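Local coordinates for putative flagella-related protein H (PDB 4WIA) that probably binds ATP and magnesium through a KaiC-like P-loop ATPase fold, as an accessory component of the archaellum, the archaeal flagellum, at residues G22-P25 and H26-I30; K83-S87 and G88-Y92; I93-Y96 and P97-A100; D127-S130 and A131-N135. All coordinates share one frame; numbering follows the deposited sequence.

Contact 1: G22-P25 and H26-I30; sequences GGIP and HGSLI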
ATOM      1  N   GLY A  22     -10.123   8.597 -10.966  1.00 41.58           N
ATOM      2  CA  GLY A  22      -8.871   7.863 -10.750  1.00 40.79           C
ATOM      3  C   GLY A  22      -8.058   8.327  -9.571  1.00 41.17           C
ATOM      4  O   GLY A  22      -7.285   7.561  -9.012  1.00 43.34           O
ATOM      5  N   GLY A  23      -8.166   9.616  -9.227  1.00 41.44           N
ATOM      6  CA  GLY A  23      -7.350  10.222  -8.212  1.00 41.04           C
ATOM      7  C   GLY A  23      -7.508  11.729  -8.265  1.00 43.51           C
ATOM      8  O   GLY A  23      -8.332  12.250  -9.022  1.00 47.02           O
ATOM      9  N   ILE A  24      -6.701  12.438  -7.482  1.00 39.14           N
ATOM     10  CA  ILE A  24      -6.755  13.858  -7.463  1.00 38.71           C
ATOM     11  C   ILE A  24      -5.525  14.362  -8.220  1.00 38.29           C
ATOM     12  O   ILE A  24      -4.439  13.897  -7.953  1.00 37.53           O
ATOM     13  CB  ILE A  24      -6.693  14.361  -6.031  1.00 38.22           C
ATOM     14  CG1 ILE A  24      -7.940  13.969  -5.255  1.00 37.60           C
ATOM     15  CG2 ILE A  24      -6.526  15.890  -6.020  1.00 40.10           C
ATOM     16  CD1 ILE A  24      -9.213  14.665  -5.707  1.00 40.10           C
ATOM     17  N   PRO A  25      -5.716  15.247  -9.218  1.00 38.79           N
ATOM     18  CA  PRO A  25      -4.537  15.727  -9.943  1.00 41.62           C
ATOM     19  C   PRO A  25      -3.634  16.547  -9.056  1.00 42.23           C
ATOM     20  O   PRO A  25      -4.080  17.411  -8.271  1.00 42.97           O
ATOM     21  CB  PRO A  25      -5.107  16.607 -11.066  1.00 42.99           C
ATOM     22  CG  PRO A  25      -6.520  16.179 -11.208  1.00 42.49           C
ATOM     23  CD  PRO A  25      -6.965  15.734  -9.827  1.00 39.67           C
ATOM     24  N   HIS A  26      -2.362  16.250  -9.158  1.00 44.51           N
ATOM     25  CA  HIS A  26      -1.347  17.131  -8.605  1.00 48.47           C
ATOM     26  C   HIS A  26      -1.584  18.592  -9.048  1.00 45.34           C
ATOM     27  O   HIS A  26      -2.011  18.829 -10.155  1.00 45.46           O
ATOM     28  CB  HIS A  26       0.048  16.614  -8.988  1.00 51.49           C
ATOM     29  CG  HIS A  26       0.495  15.476  -8.117  1.00 52.02           C
ATOM     30  ND1 HIS A  26       0.784  14.219  -8.590  1.00 58.77           N
ATOM     31  CD2 HIS A  26       0.674  15.414  -6.785  1.00 56.82           C
ATOM     32  CE1 HIS A  26       1.092  13.418  -7.585  1.00 54.07           C
ATOM     33  NE2 HIS A  26       1.047  14.127  -6.479  1.00 59.19           N
ATOM     34  N   GLY A  27      -1.291  19.553  -8.163  1.00 42.99           N
ATOM     35  CA  GLY A  27      -1.527  20.945  -8.436  1.00 42.69           C
ATOM     36  C   GLY A  27      -2.974  21.365  -8.288  1.00 42.96           C
ATOM     37  O   GLY A  27      -3.340  22.409  -8.747  1.00 44.09           O
ATOM     38  N   SER A  28      -3.827  20.546  -7.704  1.00 40.82           N
ATOM     39  CA  SER A  28      -5.224  20.931  -7.574  1.00 41.22           C
ATOM     40  C   SER A  28      -5.410  21.893  -6.377  1.00 41.99           C
ATOM     41  O   SER A  28      -4.775  21.717  -5.316  1.00 41.13           O
ATOM     42  CB  SER A  28      -6.094  19.679  -7.379  1.00 40.54           C
ATOM     43  OG  SER A  28      -6.188  18.915  -8.596  1.00 44.58           O
ATOM     44  N   LEU A  29      -6.283  22.862  -6.565  1.00 40.70           N
ATOM     45  CA  LEU A  29      -6.888  23.575  -5.504  1.00 42.15           C
ATOM     46  C   LEU A  29      -8.377  23.202  -5.443  1.00 44.71           C
ATOM     47  O   LEU A  29      -9.201  23.634  -6.272  1.00 48.25           O
ATOM     48  CB  LEU A  29      -6.758  25.073  -5.709  1.00 43.65           C
ATOM     49  CG  LEU A  29      -7.472  25.933  -4.646  1.00 45.81           C
ATOM     50  CD1 LEU A  29      -6.880  25.774  -3.265  1.00 44.41           C
ATOM     51  CD2 LEU A  29      -7.425  27.405  -5.057  1.00 48.79           C
ATOM     52  N   ILE A  30      -8.722  22.462  -4.416  1.00 42.17           N
ATOM     53  CA  ILE A  30     -10.029  21.956  -4.256  1.00 42.63           C
ATOM     54  C   ILE A  30     -10.745  22.809  -3.239  1.00 44.57           C
ATOM     55  O   ILE A  30     -10.273  23.006  -2.131  1.00 48.00           O
ATOM     56  CB  ILE A  30      -9.973  20.522  -3.701  1.00 42.78           C
ATOM     57  CG1 ILE A  30      -9.043  19.665  -4.563  1.00 44.43           C
ATOM     58  CG2 ILE A  30     -11.376  19.927  -3.641  1.00 43.22           C
ATOM     59  CD1 ILE A  30      -9.062  18.181  -4.246  1.00 43.59           C
TER
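Pro25 and Ser28 form the polar part of this turn, and both of its bonds end on one carbonyl. Ser28 OG donates to Pro25 O at 2.6 Å, with the hydroxyl tilted 25° from the carbonyl plane. Ser28 N adds a weak bond to Pro25 O at 3.2 Å, closing a type II beta turn from Pro25 to Ser28. Gly27 occupies its third position with positive phi (78°), a backbone shape that favours glycine. The serine hydroxyl stands beside its own backbone N (chi1 -72°), which turns it back over the proline, and Ser28 OG also lies 3.5 Å from Pro25 CD. The apolar part joins the residues flanking the turn: Ile24 and Ile30 reach toward each other tip to tip, with Ile24 CD1 3.8 Å from Ile30 CD1. Ile24 CG2 approaches both Ile30 CD1 and Ser28 OG. In the fold, the turn links the short strand 24-25, which pairs with strand 6-7, to strand 29-33 of the large mixed sheet, the strand that leads toward the P-loop. Ile24 and Ile30 both pack on Met182 of strand 182-191, while strand 158-163 meets them through Ile158 and Ile160, respectively.

Contact 2: K83-S87 and G88-Y92; sequences KKLLS and GALLY. With SO4 (sulfate ion), chain J; SO4 (sulfate ion), chain G.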
ATOM      1  N   LYS A  83      -0.391   6.392  14.066  1.00 49.66           N
ATOM      2  CA  LYS A  83       0.964   6.169  13.603  1.00 51.54           C
ATOM      3  C   LYS A  83       1.439   7.226  12.634  1.00 46.95           C
ATOM      4  O   LYS A  83       2.636   7.549  12.616  1.00 48.76           O
ATOM      5  CB  LYS A  83       1.158   4.791  13.001  1.00 56.18           C
ATOM      6  CG  LYS A  83       1.364   3.768  14.089  1.00 63.33           C
ATOM      7  CD  LYS A  83       2.025   2.517  13.574  1.00 72.12           C
ATOM      8  CE  LYS A  83       2.619   1.730  14.723  1.00 84.03           C
ATOM      9  NZ  LYS A  83       3.231   0.474  14.217  1.00 97.84           N
ATOM     10  N   LYS A  84       0.537   7.754  11.842  1.00 44.24           N
ATOM     11  CA  LYS A  84       0.897   8.749  10.869  1.00 45.01           C
ATOM     12  C   LYS A  84       1.237  10.071  11.594  1.00 45.74           C
ATOM     13  O   LYS A  84       2.149  10.775  11.177  1.00 46.77           O
ATOM     14  CB  LYS A  84      -0.236   8.967   9.881  1.00 43.73           C
ATOM     15  CG  LYS A  84      -0.584   7.755   9.007  1.00 42.77           C
ATOM     16  CD  LYS A  84       0.479   7.519   7.954  1.00 43.62           C
ATOM     17  CE  LYS A  84       0.154   6.344   7.071  1.00 46.15           C
ATOM     18  NZ  LYS A  84       1.141   6.195   5.952  1.00 47.67           N
ATOM     19  N   LEU A  85       0.538  10.364  12.699  1.00 48.38           N
ATOM     20  CA  LEU A  85       0.905  11.484  13.546  1.00 49.35           C
ATOM     21  C   LEU A  85       2.286  11.308  14.139  1.00 51.86           C
ATOM     22  O   LEU A  85       3.069  12.288  14.208  1.00 55.91           O
ATOM     23  CB  LEU A  85      -0.094  11.710  14.673  1.00 52.15           C
ATOM     24  CG  LEU A  85      -1.408  12.404  14.299  1.00 52.34           C
ATOM     25  CD1 LEU A  85      -2.398  12.251  15.459  1.00 54.15           C
ATOM     26  CD2 LEU A  85      -1.226  13.881  13.916  1.00 47.84           C
ATOM     27  N   LEU A  86       2.583  10.103  14.610  1.00 49.20           N
ATOM     28  CA  LEU A  86       3.828   9.888  15.345  1.00 52.81           C
ATOM     29  C   LEU A  86       5.022  10.014  14.458  1.00 52.84           C
ATOM     30  O   LEU A  86       6.075  10.388  14.912  1.00 54.66           O
ATOM     31  CB  LEU A  86       3.841   8.533  16.043  1.00 57.66           C
ATOM     32  CG  LEU A  86       2.878   8.417  17.239  1.00 62.10           C
ATOM     33  CD1 LEU A  86       2.719   6.982  17.718  1.00 69.00           C
ATOM     34  CD2 LEU A  86       3.319   9.285  18.386  1.00 63.58           C
ATOM     35  N   SER A  87       4.870   9.729  13.179  1.00 51.49           N
ATOM     36  CA  SER A  87       5.999   9.747  12.256  1.00 51.65           C
ATOM     37  C   SER A  87       6.167  11.127  11.636  1.00 52.14           C
ATOM     38  O   SER A  87       7.173  11.405  10.965  1.00 50.52           O
ATOM     39  CB  SER A  87       5.802   8.703  11.151  1.00 50.23           C
ATOM     40  OG  SER A  87       4.703   9.058  10.352  1.00 46.45           O
ATOM     41  N   GLY A  88       5.178  11.991  11.850  1.00 49.85           N
ATOM     42  CA  GLY A  88       5.119  13.228  11.113  1.00 44.96           C
ATOM     43  C   GLY A  88       4.554  13.140   9.700  1.00 46.52           C
ATOM     44  O   GLY A  88       4.386  14.171   9.047  1.00 47.14           O
ATOM     45  N   ALA A  89       4.192  11.946   9.226  1.00 43.89           N
ATOM     46  CA  ALA A  89       3.460  11.813   8.007  1.00 39.73           C
ATOM     47  C   ALA A  89       2.214  12.665   7.940  1.00 39.09           C
ATOM     48  O   ALA A  89       1.942  13.308   6.877  1.00 38.74           O
ATOM     49  CB  ALA A  89       3.095  10.388   7.778  1.00 41.61           C
ATOM     50  N   LEU A  90       1.491  12.728   9.041  1.00 40.07           N
ATOM     51  CA  LEU A  90       0.376  13.681   9.196  1.00 40.75           C
ATOM     52  C   LEU A  90       0.779  14.780  10.190  1.00 43.93           C
ATOM     53  O   LEU A  90       1.162  14.494  11.317  1.00 43.49           O
ATOM     54  CB  LEU A  90      -0.868  12.958   9.720  1.00 43.45           C
ATOM     55  CG  LEU A  90      -2.070  13.815  10.150  1.00 43.30           C
ATOM     56  CD1 LEU A  90      -2.503  14.708   9.008  1.00 43.89           C
ATOM     57  CD2 LEU A  90      -3.264  13.008  10.658  1.00 44.18           C
ATOM     58  N   LEU A  91       0.701  16.061   9.761  1.00 40.22           N
ATOM     59  CA  LEU A  91       0.951  17.181  10.605  1.00 38.41           C
ATOM     60  C   LEU A  91      -0.382  17.839  10.806  1.00 39.63           C
ATOM     61  O   LEU A  91      -1.019  18.340   9.862  1.00 40.24           O
ATOM     62  CB  LEU A  91       1.906  18.162   9.895  1.00 39.93           C
ATOM     63  CG  LEU A  91       2.142  19.527  10.481  1.00 39.62           C
ATOM     64  CD1 LEU A  91       2.809  19.405  11.864  1.00 38.52           C
ATOM     65  CD2 LEU A  91       2.969  20.383   9.535  1.00 39.87           C
ATOM     66  N   TYR A  92      -0.831  17.821  12.053  1.00 41.46           N
ATOM     67  CA  TYR A  92      -2.139  18.320  12.419  1.00 41.38           C
ATOM     68  C   TYR A  92      -1.996  19.654  13.166  1.00 43.52           C
ATOM     69  O   TYR A  92      -1.297  19.734  14.139  1.00 45.03           O
ATOM     70  CB  TYR A  92      -2.882  17.294  13.309  1.00 39.89           C
ATOM     71  CG  TYR A  92      -4.283  17.737  13.589  1.00 39.13           C
ATOM     72  CD1 TYR A  92      -5.246  17.633  12.624  1.00 36.67           C
ATOM     73  CD2 TYR A  92      -4.615  18.387  14.767  1.00 40.48           C
ATOM     74  CE1 TYR A  92      -6.536  18.089  12.846  1.00 38.07           C
ATOM     75  CE2 TYR A  92      -5.914  18.855  15.013  1.00 42.76           C
ATOM     76  CZ  TYR A  92      -6.869  18.686  14.026  1.00 40.85           C
ATOM     77  OH  TYR A  92      -8.151  19.142  14.237  1.00 44.63           O
TER
HETATM   78  S   SO4 J 301       4.771   5.673   6.438  1.00 45.14           S
HETATM   79  O1  SO4 J 301       5.602   4.530   6.941  1.00 33.10           O
HETATM   80  O2  SO4 J 301       4.386   5.418   5.004  1.00 47.09           O
HETATM   81  O3  SO4 J 301       3.554   6.039   7.136  1.00 36.72           O
HETATM   82  O4  SO4 J 301       5.727   6.847   6.481  1.00 53.41           O
HETATM   83  S   SO4 G 304      -3.073   3.402  14.147  1.00 79.19           S
HETATM   84  O1  SO4 G 304      -4.169   4.332  14.044  1.00 58.33           O
HETATM   85  O2  SO4 G 304      -3.338   2.284  13.289  1.00 73.65           O
HETATM   86  O3  SO4 G 304      -2.928   2.974  15.522  1.00 70.27           O
HETATM   87  O4  SO4 G 304      -1.818   3.862  13.625  1.00 76.23           O
HETATM   88  O   HOH W   1       2.311  15.212  13.618  1.00 42.82           O
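Leu85 CG lies beside its backbone N (chi1 -77°) and Leu90 CG anti to its own (chi1 171°), which sets the two leucines side by side, pointing the same way. They meet where helix 82-87 turns into strand 90-94, a strand of the P-loop NTPase sheet; the short axes run almost perpendicular, at 85°. Leu85 CD2 fills the angle, 3.9 Å from Leu90 CG and 3.8 Å from Tyr92 CB. Gly88 is the first residue to leave helical backbone angles, with positive phi, and adopts a conformation that calls for glycine. Three bonds secure the turn. Leu90 N donates to Lys84 O at 3.0 Å, nearly straight at the hydrogen but from above the carbonyl plane. Gly88 N bonds to Leu85 O, and Ala89 N to Ser87 OG at 3.1 Å. Strand 58-62 and Phe70 of helix 67-76 pack against Leu90, and Phe70 also stacks on the Tyr92 ring, whose OH bonds to Leu65 O. The Lys84 chain bends about CB-CG and sends NZ to sulfate O3 (chain J) at 2.7 Å; this amine also bonds Leu52 O of its own chain and Ser12 OG of the second subunit, placing the turn at a subunit interface. One water donates to Leu85 O and, at 2.7 Å, to Leu90 O.

Contact 3: I93-Y96 and P97-A100; sequences IPVY and PLIA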
ATOM      1  N   ILE A  93      -2.701  20.692  12.702  1.00 45.24           N
ATOM      2  CA  ILE A  93      -2.541  22.043  13.216  1.00 43.57           C
ATOM      3  C   ILE A  93      -3.867  22.589  13.734  1.00 44.27           C
ATOM      4  O   ILE A  93      -4.710  23.077  12.948  1.00 44.01           O
ATOM      5  CB  ILE A  93      -2.077  22.962  12.104  1.00 43.49           C
ATOM      6  CG1 ILE A  93      -0.802  22.397  11.455  1.00 43.41           C
ATOM      7  CG2 ILE A  93      -1.841  24.398  12.663  1.00 45.64           C
ATOM      8  CD1 ILE A  93       0.415  22.401  12.360  1.00 44.41           C
ATOM      9  N   PRO A  94      -4.085  22.491  15.028  1.00 44.95           N
ATOM     10  CA  PRO A  94      -5.287  23.113  15.564  1.00 49.53           C
ATOM     11  C   PRO A  94      -5.129  24.643  15.687  1.00 53.07           C
ATOM     12  O   PRO A  94      -4.189  25.098  16.332  1.00 52.52           O
ATOM     13  CB  PRO A  94      -5.464  22.456  16.950  1.00 50.79           C
ATOM     14  CG  PRO A  94      -4.174  21.767  17.243  1.00 50.16           C
ATOM     15  CD  PRO A  94      -3.340  21.690  16.007  1.00 47.76           C
ATOM     16  N   VAL A  95      -6.079  25.403  15.124  1.00 51.72           N
ATOM     17  CA  VAL A  95      -6.093  26.845  15.300  1.00 55.34           C
ATOM     18  C   VAL A  95      -6.801  27.225  16.625  1.00 58.88           C
ATOM     19  O   VAL A  95      -8.002  27.559  16.644  1.00 59.37           O
ATOM     20  CB  VAL A  95      -6.762  27.509  14.097  1.00 54.79           C
ATOM     21  CG1 VAL A  95      -6.664  29.038  14.222  1.00 57.66           C
ATOM     22  CG2 VAL A  95      -6.090  27.035  12.811  1.00 51.56           C
ATOM     23  N   TYR A  96      -6.069  27.145  17.730  1.00 61.96           N
ATOM     24  CA  TYR A  96      -6.677  27.279  19.097  1.00 68.76           C
ATOM     25  C   TYR A  96      -7.562  28.484  19.312  1.00 69.94           C
ATOM     26  O   TYR A  96      -8.614  28.376  19.942  1.00 75.28           O
ATOM     27  CB  TYR A  96      -5.603  27.257  20.188  1.00 68.81           C
ATOM     28  CG  TYR A  96      -4.810  25.973  20.176  1.00 71.65           C
ATOM     29  CD1 TYR A  96      -5.420  24.769  20.527  1.00 72.36           C
ATOM     30  CD2 TYR A  96      -3.463  25.944  19.744  1.00 72.67           C
ATOM     31  CE1 TYR A  96      -4.725  23.566  20.480  1.00 70.68           C
ATOM     32  CE2 TYR A  96      -2.755  24.746  19.698  1.00 71.94           C
ATOM     33  CZ  TYR A  96      -3.398  23.561  20.065  1.00 71.88           C
ATOM     34  OH  TYR A  96      -2.717  22.370  20.047  1.00 68.07           O
ATOM     35  N   PRO A  97      -7.137  29.647  18.812  1.00 72.20           N
ATOM     36  CA  PRO A  97      -7.969  30.810  19.115  1.00 74.13           C
ATOM     37  C   PRO A  97      -9.372  30.742  18.484  1.00 74.82           C
ATOM     38  O   PRO A  97     -10.327  31.342  19.034  1.00 73.87           O
ATOM     39  CB  PRO A  97      -7.160  31.999  18.552  1.00 74.06           C
ATOM     40  CG  PRO A  97      -5.769  31.499  18.326  1.00 71.46           C
ATOM     41  CD  PRO A  97      -5.839  30.011  18.188  1.00 70.64           C
ATOM     42  N   LEU A  98      -9.500  30.067  17.340  1.00 71.16           N
ATOM     43  CA  LEU A  98     -10.818  29.915  16.743  1.00 73.43           C
ATOM     44  C   LEU A  98     -11.575  28.776  17.385  1.00 73.17           C
ATOM     45  O   LEU A  98     -12.793  28.843  17.444  1.00 78.45           O
ATOM     46  CB  LEU A  98     -10.771  29.734  15.229  1.00 72.96           C
ATOM     47  CG  LEU A  98     -10.456  31.064  14.529  1.00 77.52           C
ATOM     48  CD1 LEU A  98     -10.275  30.880  13.035  1.00 71.33           C
ATOM     49  CD2 LEU A  98     -11.529  32.130  14.750  1.00 82.02           C
ATOM     50  N   ILE A  99     -10.862  27.728  17.804  1.00 71.33           N
ATOM     51  CA  ILE A  99     -11.442  26.563  18.495  1.00 71.34           C
ATOM     52  C   ILE A  99     -11.986  27.012  19.852  1.00 76.43           C
ATOM     53  O   ILE A  99     -13.100  26.720  20.202  1.00 77.96           O
ATOM     54  CB  ILE A  99     -10.365  25.478  18.720  1.00 70.38           C
ATOM     55  CG1 ILE A  99      -9.991  24.786  17.382  1.00 68.18           C
ATOM     56  CG2 ILE A  99     -10.834  24.463  19.729  1.00 70.97           C
ATOM     57  CD1 ILE A  99      -8.626  24.118  17.374  1.00 67.43           C
ATOM     58  N   ALA A 100     -11.176  27.769  20.580  1.00 82.80           N
ATOM     59  CA  ALA A 100     -11.545  28.344  21.883  1.00 88.49           C
ATOM     60  C   ALA A 100     -12.571  29.484  21.801  1.00 93.10           C
ATOM     61  O   ALA A 100     -13.395  29.643  22.706  1.00102.80           O
ATOM     62  CB  ALA A 100     -10.294  28.815  22.616  1.00 86.93           C
TER
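A helix N-terminus follows directly on a sheet strand here: strand 90-94, at the edge of the P-loop NTPase sheet within this chain, passes through Val95 at the N-cap position into the short helix 96-100. Val95 is also the centre of an inverse gamma turn, marked by a weak bond from Tyr96 N to Pro94 O. Its carbonyl starts the helix. Ile99 N bonds to Val95 O at 3.1 Å, and Leu98 N adds a weak bond to that oxygen. Pro97, which has no N-H to give, sits in the first turn, where its nitrogen needs no acceptor. Its ring crosses the Val95 side chain at about a right angle, with Val95 CG1 4.2 Å from Pro97 CD. Ile99 CG1 stands beside its backbone N (chi1 -72°) and carries CD1 back over the strand end, 3.6 Å from Pro94 CB. Val95 and Leu98 both pack on Phe108 of helix 108-114. The Ile99 side chain is about 5 Å from that of Gln64, a probable ATP-binding residue. One face of the Tyr96 ring has Pro94 O 3.6 Å above its plane, offset toward the rim, while Ala100 N closes the next helical turn on Tyr96 O at 2.7 Å.

Contact 4: D127-S130 and A131-N135; sequences DSIS and ALIAN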
ATOM      1  N   ASP A 127      -9.513  23.471   6.975  1.00 41.13           N
ATOM      2  CA  ASP A 127     -10.894  23.255   7.308  1.00 43.36           C
ATOM      3  C   ASP A 127     -11.161  24.037   8.595  1.00 44.97           C
ATOM      4  O   ASP A 127     -11.033  23.456   9.671  1.00 42.68           O
ATOM      5  CB  ASP A 127     -11.095  21.741   7.522  1.00 41.87           C
ATOM      6  CG  ASP A 127     -12.510  21.385   7.932  1.00 43.03           C
ATOM      7  OD1 ASP A 127     -13.415  22.178   7.587  1.00 43.48           O
ATOM      8  OD2 ASP A 127     -12.716  20.315   8.571  1.00 40.30           O
ATOM      9  N   SER A 128     -11.508  25.329   8.556  1.00 47.69           N
ATOM     10  CA  SER A 128     -12.157  26.054   7.481  1.00 48.60           C
ATOM     11  C   SER A 128     -11.311  27.250   7.037  1.00 52.04           C
ATOM     12  O   SER A 128     -10.842  28.044   7.870  1.00 55.17           O
ATOM     13  CB  SER A 128     -13.475  26.569   8.072  1.00 51.08           C
ATOM     14  OG  SER A 128     -14.044  27.677   7.381  1.00 54.37           O
ATOM     15  N   ILE A 129     -11.151  27.410   5.734  1.00 51.44           N
ATOM     16  CA  ILE A 129     -10.518  28.591   5.218  1.00 53.10           C
ATOM     17  C   ILE A 129     -11.485  29.775   5.347  1.00 56.39           C
ATOM     18  O   ILE A 129     -11.049  30.890   5.623  1.00 58.88           O
ATOM     19  CB  ILE A 129     -10.017  28.422   3.783  1.00 50.20           C
ATOM     20  CG1 ILE A 129      -8.921  29.422   3.464  1.00 54.95           C
ATOM     21  CG2 ILE A 129     -11.141  28.643   2.802  1.00 52.79           C
ATOM     22  CD1 ILE A 129      -7.675  29.319   4.313  1.00 56.97           C
ATOM     23  N   SER A 130     -12.792  29.528   5.247  1.00 55.98           N
ATOM     24  CA  SER A 130     -13.768  30.611   5.407  1.00 61.03           C
ATOM     25  C   SER A 130     -13.728  31.240   6.816  1.00 62.20           C
ATOM     26  O   SER A 130     -13.792  32.473   6.936  1.00 66.10           O
ATOM     27  CB  SER A 130     -15.196  30.192   5.011  1.00 62.16           C
ATOM     28  OG  SER A 130     -15.772  29.264   5.910  1.00 58.32           O
ATOM     29  N   ALA A 131     -13.570  30.432   7.869  1.00 60.18           N
ATOM     30  CA  ALA A 131     -13.418  30.986   9.225  1.00 60.65           C
ATOM     31  C   ALA A 131     -12.128  31.815   9.349  1.00 63.66           C
ATOM     32  O   ALA A 131     -12.125  32.885   9.975  1.00 70.26           O
ATOM     33  CB  ALA A 131     -13.435  29.900  10.264  1.00 57.82           C
ATOM     34  N   LEU A 132     -11.038  31.362   8.734  1.00 61.13           N
ATOM     35  CA  LEU A 132      -9.759  32.088   8.809  1.00 57.07           C
ATOM     36  C   LEU A 132      -9.805  33.419   8.073  1.00 60.77           C
ATOM     37  O   LEU A 132      -9.218  34.399   8.536  1.00 63.19           O
ATOM     38  CB  LEU A 132      -8.647  31.229   8.226  1.00 55.12           C
ATOM     39  CG  LEU A 132      -8.295  29.985   9.041  1.00 53.47           C
ATOM     40  CD1 LEU A 132      -7.396  29.026   8.276  1.00 51.41           C
ATOM     41  CD2 LEU A 132      -7.624  30.325  10.372  1.00 55.40           C
ATOM     42  N   ILE A 133     -10.475  33.471   6.923  1.00 59.38           N
ATOM     43  CA  ILE A 133     -10.660  34.740   6.231  1.00 62.47           C
ATOM     44  C   ILE A 133     -11.571  35.661   7.043  1.00 67.40           C
ATOM     45  O   ILE A 133     -11.205  36.796   7.349  1.00 73.64           O
ATOM     46  CB  ILE A 133     -11.239  34.549   4.821  1.00 61.04           C
ATOM     47  CG1 ILE A 133     -10.231  33.731   4.000  1.00 57.47           C
ATOM     48  CG2 ILE A 133     -11.521  35.908   4.172  1.00 64.26           C
ATOM     49  CD1 ILE A 133     -10.751  33.113   2.704  1.00 57.04           C
ATOM     50  N   ALA A 134     -12.748  35.163   7.407  1.00 67.73           N
ATOM     51  CA  ALA A 134     -13.776  35.982   8.045  1.00 71.42           C
ATOM     52  C   ALA A 134     -13.289  36.606   9.338  1.00 73.33           C
ATOM     53  O   ALA A 134     -13.792  37.641   9.726  1.00 76.50           O
ATOM     54  CB  ALA A 134     -15.029  35.160   8.299  1.00 71.94           C
ATOM     55  N   ASN A 135     -12.340  35.958  10.008  1.00 72.34           N
ATOM     56  CA  ASN A 135     -11.803  36.472  11.237  1.00 73.37           C
ATOM     57  C   ASN A 135     -10.401  37.044  11.138  1.00 74.78           C
ATOM     58  O   ASN A 135      -9.784  37.344  12.160  1.00 76.30           O
ATOM     59  CB  ASN A 135     -11.856  35.402  12.297  1.00 71.08           C
ATOM     60  CG  ASN A 135     -13.261  34.986  12.585  1.00 72.47           C
ATOM     61  OD1 ASN A 135     -14.047  35.776  13.045  1.00 77.68           O
ATOM     62  ND2 ASN A 135     -13.601  33.761  12.280  1.00 73.43           N
TER
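Asp127, the last residue of strand 123-127, is joined by a cis peptide to Ser128, which caps helix 129-134: Ala131 N donates to Ser128 OG at 2.8 Å, with an N-H...O angle of 163°. Asp127 OD2 bonds to the hydroxyl of Ser41, which probably binds ATP and magnesium, as in relatives. The Ser128 hydroxyl reaches its amide by lying anti to the serine's own N (chi1 159°), which turns it over the first helical turn. Ser128 O receives a weak bond from Leu132 N and also touches Leu132 CG at 3.4 Å. The Ser128 side chain is about 4 Å from a bound sulfate; in this KaiC-like P-loop fold, the acidic residue just before it, at the strand end, is consistent with a Walker B position. Ile129 next crosses Leu132 at about a right angle, CD1 to CD1 4.0 Å, and runs obliquely to Ile133, with Ile129 CG1 4.2 Å from Ile133 CD1. Its carbonyl accepts from Ile133 N. Ser130 O takes Ala134 N at 2.9 Å, while Ser130 OG bonds outside the helix to Glu167 OE2 and Asn164 N. At the far end, Asn135 N and Asn135 ND2 reach Ala131 O from opposite faces of its plane, ND2 at 2.9 Å.

How the contacts relate
Contacts 1 and 4 are buried, contact 2 partly so, and contact 3 lies at the surface. Contacts 2 and 3 share strand 90-94, one at its entry from a helix and the other at its exit into a helix. Contact 1 reaches the same sheet through strand 29-33, its centre about 27 Å from that of contact 3. Contacts 3 and 4 touch: Leu98 CD1 packs on Leu132 CD2 at 3.8 Å, joining two helix starts beside the putative nucleotide site. The N-cap of contact 4 is a serine whose hydroxyl accepts an amide N-H; that of contact 3 is a valine, which packs apolar surface instead. Contact 2 alone reaches another subunit, and its lysines meet sulfate.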